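Local coordinates for glycine betaine/carnitine/choline ABC transporter (Staphylococcus aureus subsp. aureus Mu50, PDB 3O66), which probably binds glycine betaine, carnitine or choline as the substrate-binding component of an ABC importer, at residues 222-227 against 239-244; 27-32 against 42-47; 57-62 against 100-105. All coordinates share one frame; numbering follows the deposited sequence.

Interaction 1 of 3, residues 222-227 against 239-244; sequences ASAVAT and TTINKL
Ile241 lies against two alanines of the strand, Ala224 and Ala226, and meets each with a different branch. Its CA-CB bond points at the strand, and the first torsion places the two branches: CG2 is anti to the backbone N, while CG1 sits beside that N (chi1 -63°). Ile241 CG2 lies 3.6 Å from Ala224 CB. The other branch runs on from CG1 with a nearly extended second torsion (chi2 158°), which carries Ile241 CD1 further along the strand until it stands 4.1 Å from Ala226 CB. One forked side chain therefore bridges two alanines that are two residues apart and whose CB atoms point the same way, toward the helix. Val225, between them, turns to the other face of the sheet, where it meets Phe106.

The small alanine methyls are consistent with the close approach of helix 236-242, with the CA atoms of Ala224 and Ile241 7.5 Å apart. The strand itself lies between 65-70 and 104-106 in the sheet, antiparallel to both. At its end, Thr227 OG1 N-caps helix 228-233 by accepting from Leu230 N, so the chain turns straight into the helical run that leads back to Ile241. Away from the strand, Thr240 OG1 is hydrogen-bonded to Asp35 OD2, and Lys243 NZ forms a salt bridge with Asp35 OD1.

This is a helix packed on one face of a sheet, as in alpha/beta layers, with Ile241 set over alternate residues of strand 222-227. All three touching residues are buried and the contact is wholly apolar, so dispersion and the exclusion of water are what it contributes.

Interaction 2 of 3, residues 27-32 against 42-47; sequences MLRLLI and PTLVNN
Arg29 lies across the loop residue Pro42 and the start of strand 43-48, with its aliphatic part over Pro42 and its charged head turned back along helix 19-35. Arg29 CB points toward the strand and lies 4.1 Å from Leu44 CD1. Arg29 CG, swung anti to the backbone N (chi1 170°), drops beside the proline, 3.4 Å from Pro42 O and 4.0 Å from Pro42 CD. Arg29 CD meets two residues, 3.3 Å from Pro42 O and 4.0 Å from Leu44 CD1. These are carbon contacts with a carbonyl oxygen and a methyl group, made by an arm that crosses Leu44 at about a right angle.

Beyond CD the chain bends (chi3 68°), and the guanidinium turns back along its own helix. NE is hydrogen-bonded to His26 ND1 one turn earlier, and NH1 makes a salt bridge with Glu33 OE2 one turn later. Leu30 CG lies above one face of the group, toward its rim, while Leu44 CD1 stands at its edge, near the plane.

One turn on from Arg29, Ile32 packs on the proline ring chiefly at CG, with Ile32 CG2 3.6 Å from Pro42 CG. The ring also approaches the helix backbone, with Pro42 CD 3.6 Å from Arg29 O.

This joins the helix and second strand of the beta-alpha-beta unit made by 12-16, 19-35 and 43-48, the last being an edge strand of its sheet. The chemistry divides along the length of Arg29: methylenes pack on Pro42 and Leu44, while the charge is met within helix 19-35, probably letting a cationic residue serve as largely aliphatic cover for both.

Interaction 3 of 3, residues 57-62 against 100-105; sequences ALINGD and KKFDQT
Ile59 CD1 touches both the ring of Phe102 and the amide of Gln104. Hydrocarbon contact comes first: Ile59 CD1 lies 3.7 Å from Phe102 CD1, approaching the ring obliquely, and is also 4.0 Å from Phe102 CB. Lys101 CB covers the centre of one face of that ring, and His55 and Phe98 meet Phe102 in edge-to-face stacks.

The second kind is an amide against aliphatic carbon. Gln104, extended beyond CG (chi2 170°), pushes NE2 toward the helix, 3.5 Å from Ile59 CD1 and 3.6 Å from Leu58 CB. Gln104 OE1 is 4.0 Å from Leu58 CD2, so both branches of the amide meet the leucine by van der Waals contact.

Backbone bonds shape the end of the first helix. Gly61, with positive phi, completes a Schellman motif in which Asp62 N bonds to Ala57 O at 2.8 Å.

The C-terminal turn of helix 51-60 is thus set against the place where helix 87-102 gives way to strand 104-106, an outermost strand of the sheet; Leu58 and Gln104 also both pack on Val225 and Thr227 of the adjoining strand 222-227.

How the interactions relate
All three contacts belong to one lobe of the two-lobed binding protein and reach the same five-stranded sheet, whose 2-1-3-5-4 order suits a type II periplasmic-binding-protein fold. Along the chain interaction 2 comes first, then interaction 3, then interaction 1. Centres of interactions 1 and 2 lie about 12 Å apart, and Leu244 and Thr240 pack directly on Leu28, Leu31 and Ile32 of helix 19-35. The centres of interactions 1 and 3 are about 15 Å apart, and the two are joined through neighbouring strands by a probable hydrogen bond between Ala226 O and Thr105 N. Together they clothe the sheet with helices, building the lobe from early and late parts of the chain.

Interaction 1 of 3, residues 222-227 against 239-244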
# COMPACT_ATOMS: atom_id res chain seq x y z
N ALA A 222 -1.47 -2.26 4.54
CA ALA A 222 -0.01 -2.13 4.62
C ALA A 222 0.47 -2.13 6.07
O ALA A 222 -0.12 -1.42 6.93
CB ALA A 222 0.41 -0.80 3.95
N SER A 223 1.55 -2.90 6.32
CA SER A 223 2.14 -3.01 7.66
C SER A 223 3.63 -3.20 7.55
O SER A 223 4.11 -3.63 6.50
CB SER A 223 1.62 -4.25 8.40
OG SER A 223 0.21 -4.28 8.55
N ALA A 224 4.34 -2.93 8.66
CA ALA A 224 5.71 -3.37 8.84
C ALA A 224 5.73 -4.88 9.12
O ALA A 224 4.76 -5.40 9.62
CB ALA A 224 6.29 -2.65 10.03
N VAL A 225 6.84 -5.55 8.77
CA VAL A 225 7.17 -6.91 9.24
C VAL A 225 8.56 -6.87 9.89
O VAL A 225 9.45 -6.17 9.40
CB VAL A 225 7.13 -7.93 8.08
CG1 VAL A 225 7.62 -9.38 8.53
CG2 VAL A 225 5.72 -7.97 7.47
N ALA A 226 8.73 -7.59 10.99
CA ALA A 226 10.04 -7.74 11.62
C ALA A 226 10.18 -9.22 11.98
O ALA A 226 9.19 -9.90 12.31
CB ALA A 226 10.15 -6.86 12.85
N THR A 227 11.40 -9.75 11.91
CA THR A 227 11.63 -11.12 12.43
C THR A 227 11.53 -11.12 13.94
O THR A 227 11.88 -10.12 14.62
CB THR A 227 12.99 -11.68 12.03
OG1 THR A 227 14.02 -10.89 12.65
CG2 THR A 227 13.13 -11.68 10.51
N THR A 239 7.85 -1.88 20.38
CA THR A 239 7.19 -0.65 20.84
C THR A 239 7.41 0.48 19.84
O THR A 239 6.46 1.21 19.50
CB THR A 239 7.74 -0.24 22.21
OG1 THR A 239 7.46 -1.28 23.15
CG2 THR A 239 7.10 1.04 22.68
N THR A 240 8.65 0.63 19.39
CA THR A 240 8.98 1.62 18.34
C THR A 240 8.14 1.45 17.07
O THR A 240 7.44 2.39 16.63
CB THR A 240 10.49 1.61 18.04
OG1 THR A 240 11.20 2.06 19.21
CG2 THR A 240 10.81 2.55 16.90
N ILE A 241 8.18 0.26 16.48
CA ILE A 241 7.42 0.02 15.25
C ILE A 241 5.92 0.27 15.47
O ILE A 241 5.29 0.93 14.65
CB ILE A 241 7.71 -1.38 14.69
CG1 ILE A 241 9.21 -1.50 14.29
CG2 ILE A 241 6.76 -1.71 13.50
CD1 ILE A 241 9.76 -2.96 14.21
N ASN A 242 5.38 -0.21 16.59
CA ASN A 242 3.96 0.02 16.91
C ASN A 242 3.57 1.49 17.06
O ASN A 242 2.40 1.80 17.00
CB ASN A 242 3.54 -0.77 18.14
CG ASN A 242 3.09 -2.20 17.80
OD1 ASN A 242 3.46 -3.15 18.49
ND2 ASN A 242 2.29 -2.35 16.73
N LYS A 243 4.54 2.38 17.22
CA LYS A 243 4.21 3.80 17.27
C LYS A 243 3.55 4.25 15.97
O LYS A 243 2.78 5.20 15.96
CB LYS A 243 5.46 4.64 17.47
CG LYS A 243 5.97 4.81 18.88
CD LYS A 243 7.25 5.68 18.72
CE LYS A 243 7.47 6.56 19.90
NZ LYS A 243 8.56 7.53 19.70
N LEU A 244 3.87 3.57 14.85
CA LEU A 244 3.33 3.97 13.55
C LEU A 244 1.99 3.32 13.22
O LEU A 244 1.39 3.67 12.22
CB LEU A 244 4.35 3.70 12.43
CG LEU A 244 5.67 4.54 12.52
CD1 LEU A 244 6.59 4.24 11.35
CD2 LEU A 244 5.37 6.01 12.54

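Interaction 2 of 3, residues 27-32 against 42-47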
# COMPACT_ATOMS: atom_id res chain seq x y z
N MSE A 27 11.23 6.10 7.38
CA MSE A 27 10.53 6.55 8.57
C MSE A 27 10.85 5.62 9.73
O MSE A 27 11.19 6.09 10.82
CB MSE A 27 9.02 6.64 8.29
CG MSE A 27 8.21 7.35 9.32
SE MSE A 27 6.31 7.20 8.80
CE MSE A 27 6.24 8.34 7.20
N LEU A 28 10.86 4.31 9.46
CA LEU A 28 11.27 3.33 10.49
C LEU A 28 12.72 3.54 10.87
O LEU A 28 13.07 3.49 12.05
CB LEU A 28 11.07 1.88 10.01
CG LEU A 28 9.61 1.41 9.93
CD1 LEU A 28 9.55 0.06 9.22
CD2 LEU A 28 8.97 1.32 11.32
N ARG A 29 13.57 3.82 9.88
CA ARG A 29 15.01 3.98 10.17
C ARG A 29 15.21 5.17 11.12
O ARG A 29 15.96 5.08 12.12
CB ARG A 29 15.82 4.19 8.86
CG ARG A 29 17.27 4.60 9.11
CD ARG A 29 17.99 4.88 7.78
NE ARG A 29 17.46 6.08 7.09
CZ ARG A 29 17.86 7.33 7.33
NH1 ARG A 29 18.80 7.57 8.24
NH2 ARG A 29 17.33 8.34 6.65
N LEU A 30 14.57 6.29 10.79
CA LEU A 30 14.70 7.50 11.57
C LEU A 30 14.06 7.37 12.94
O LEU A 30 14.57 7.91 13.92
CB LEU A 30 14.19 8.74 10.81
CG LEU A 30 14.99 9.16 9.57
CD1 LEU A 30 14.12 10.03 8.64
CD2 LEU A 30 16.34 9.90 9.91
N LEU A 31 12.95 6.65 13.01
CA LEU A 31 12.24 6.52 14.26
C LEU A 31 13.04 5.62 15.20
O LEU A 31 13.13 5.91 16.39
CB LEU A 31 10.84 5.94 14.01
CG LEU A 31 9.91 5.86 15.21
CD1 LEU A 31 9.72 7.20 15.90
CD2 LEU A 31 8.56 5.28 14.73
N ILE A 32 13.64 4.56 14.67
CA ILE A 32 14.52 3.69 15.47
C ILE A 32 15.74 4.46 15.96
O ILE A 32 16.09 4.40 17.15
CB ILE A 32 14.92 2.42 14.71
CG1 ILE A 32 13.66 1.53 14.53
CG2 ILE A 32 16.07 1.68 15.41
CD1 ILE A 32 13.80 0.50 13.41
N PRO A 42 19.68 1.89 11.73
CA PRO A 42 19.34 0.90 10.70
C PRO A 42 19.80 1.35 9.31
O PRO A 42 19.95 2.56 9.07
CB PRO A 42 17.81 0.86 10.75
CG PRO A 42 17.47 1.37 12.13
CD PRO A 42 18.46 2.48 12.33
N THR A 43 20.02 0.39 8.41
CA THR A 43 20.27 0.72 7.01
C THR A 43 19.23 0.03 6.14
O THR A 43 18.56 -0.88 6.59
CB THR A 43 21.70 0.34 6.56
OG1 THR A 43 21.86 -1.07 6.63
CG2 THR A 43 22.73 1.02 7.47
N LEU A 44 19.09 0.48 4.90
CA LEU A 44 18.09 -0.08 4.03
C LEU A 44 18.71 -1.05 3.05
O LEU A 44 19.85 -0.86 2.62
CB LEU A 44 17.36 1.02 3.24
CG LEU A 44 16.13 1.73 3.82
CD1 LEU A 44 16.32 2.24 5.26
CD2 LEU A 44 15.70 2.86 2.88
N VAL A 45 17.95 -2.10 2.74
CA VAL A 45 18.24 -2.97 1.60
C VAL A 45 17.24 -2.53 0.55
O VAL A 45 16.08 -2.97 0.51
CB VAL A 45 18.11 -4.46 1.96
CG1 VAL A 45 18.37 -5.34 0.74
CG2 VAL A 45 19.10 -4.83 3.10
N ASN A 46 17.70 -1.60 -0.28
CA ASN A 46 16.83 -0.75 -1.08
C ASN A 46 16.67 -1.29 -2.50
O ASN A 46 17.40 -2.20 -2.91
CB ASN A 46 17.40 0.68 -1.11
CG ASN A 46 16.31 1.74 -1.08
OD1 ASN A 46 15.15 1.48 -1.44
ND2 ASN A 46 16.69 2.97 -0.70
N ASN A 47 15.70 -0.71 -3.21
CA ASN A 47 15.40 -1.00 -4.62
C ASN A 47 15.08 -2.45 -4.97
O ASN A 47 15.45 -2.93 -6.05
CB ASN A 47 16.53 -0.48 -5.53
CG ASN A 47 16.75 1.01 -5.37
OD1 ASN A 47 17.87 1.45 -5.12
ND2 ASN A 47 15.67 1.80 -5.49

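Interaction 3 of 3, residues 57-62 against 100-105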
# COMPACT_ATOMS: atom_id res chain seq x y z
N ALA A 57 14.70 -11.97 1.48
CA ALA A 57 15.70 -11.32 2.31
C ALA A 57 15.53 -11.62 3.82
O ALA A 57 16.51 -11.90 4.50
CB ALA A 57 15.72 -9.80 2.07
N LEU A 58 14.31 -11.52 4.34
CA LEU A 58 14.09 -11.80 5.77
C LEU A 58 14.35 -13.27 6.08
O LEU A 58 15.01 -13.61 7.09
CB LEU A 58 12.68 -11.36 6.24
CG LEU A 58 12.60 -9.93 6.82
CD1 LEU A 58 13.07 -8.87 5.81
CD2 LEU A 58 11.19 -9.58 7.28
N ILE A 59 13.87 -14.14 5.20
CA ILE A 59 14.00 -15.57 5.40
C ILE A 59 15.48 -15.97 5.35
O ILE A 59 15.92 -16.84 6.10
CB ILE A 59 13.17 -16.36 4.35
CG1 ILE A 59 11.67 -16.26 4.67
CG2 ILE A 59 13.65 -17.81 4.24
CD1 ILE A 59 11.25 -16.62 6.09
N ASN A 60 16.26 -15.31 4.50
CA ASN A 60 17.67 -15.65 4.33
C ASN A 60 18.63 -14.97 5.29
O ASN A 60 19.82 -15.27 5.28
CB ASN A 60 18.11 -15.47 2.87
CG ASN A 60 17.44 -16.46 1.97
OD1 ASN A 60 17.13 -17.59 2.37
ND2 ASN A 60 17.21 -16.08 0.75
N GLY A 61 18.11 -14.09 6.13
CA GLY A 61 18.92 -13.37 7.12
C GLY A 61 19.61 -12.15 6.53
O GLY A 61 20.48 -11.56 7.17
N ASP A 62 19.20 -11.76 5.33
CA ASP A 62 19.77 -10.59 4.65
C ASP A 62 19.24 -9.26 5.17
O ASP A 62 19.85 -8.19 4.94
CB ASP A 62 19.52 -10.68 3.16
CG ASP A 62 20.15 -11.91 2.52
OD1 ASP A 62 21.20 -12.42 3.02
OD2 ASP A 62 19.58 -12.37 1.52
N LYS A 100 3.59 -18.42 12.68
CA LYS A 100 3.79 -19.87 12.73
C LYS A 100 4.70 -20.43 11.63
O LYS A 100 5.44 -21.36 11.88
CB LYS A 100 2.45 -20.60 12.75
CG LYS A 100 1.92 -20.91 14.16
CD LYS A 100 1.79 -19.66 15.02
CE LYS A 100 0.88 -19.89 16.25
NZ LYS A 100 1.57 -20.34 17.50
N LYS A 101 4.65 -19.84 10.44
CA LYS A 101 5.47 -20.33 9.33
C LYS A 101 6.86 -19.73 9.30
O LYS A 101 7.80 -20.40 8.91
CB LYS A 101 4.78 -20.08 7.98
CG LYS A 101 3.58 -20.97 7.77
CD LYS A 101 3.16 -21.00 6.28
CE LYS A 101 2.06 -22.02 6.06
NZ LYS A 101 1.41 -21.88 4.72
N PHE A 102 6.99 -18.46 9.70
CA PHE A 102 8.24 -17.72 9.48
C PHE A 102 8.83 -17.08 10.73
O PHE A 102 9.86 -16.37 10.63
CB PHE A 102 7.99 -16.58 8.48
CG PHE A 102 7.33 -17.01 7.19
CD1 PHE A 102 7.86 -18.06 6.44
CD2 PHE A 102 6.23 -16.31 6.70
CE1 PHE A 102 7.26 -18.45 5.23
CE2 PHE A 102 5.64 -16.66 5.50
CZ PHE A 102 6.15 -17.74 4.76
N ASP A 103 8.19 -17.27 11.89
CA ASP A 103 8.67 -16.65 13.14
C ASP A 103 8.85 -15.13 12.98
O ASP A 103 9.90 -14.55 13.33
CB ASP A 103 9.99 -17.30 13.61
CG ASP A 103 10.41 -16.83 14.99
OD1 ASP A 103 9.50 -16.60 15.84
OD2 ASP A 103 11.64 -16.71 15.23
N GLN A 104 7.82 -14.51 12.39
CA GLN A 104 7.84 -13.06 12.12
C GLN A 104 6.55 -12.42 12.61
O GLN A 104 5.48 -13.05 12.63
CB GLN A 104 8.01 -12.77 10.64
CG GLN A 104 9.37 -13.20 10.06
CD GLN A 104 9.43 -13.11 8.53
OE1 GLN A 104 8.54 -12.53 7.90
NE2 GLN A 104 10.46 -13.70 7.94
N THR A 105 6.66 -11.15 12.96
CA THR A 105 5.52 -10.36 13.36
C THR A 105 5.10 -9.50 12.17
O THR A 105 5.87 -8.62 11.70
CB THR A 105 5.84 -9.51 14.58
OG1 THR A 105 6.05 -10.37 15.71
CG2 THR A 105 4.71 -8.50 14.88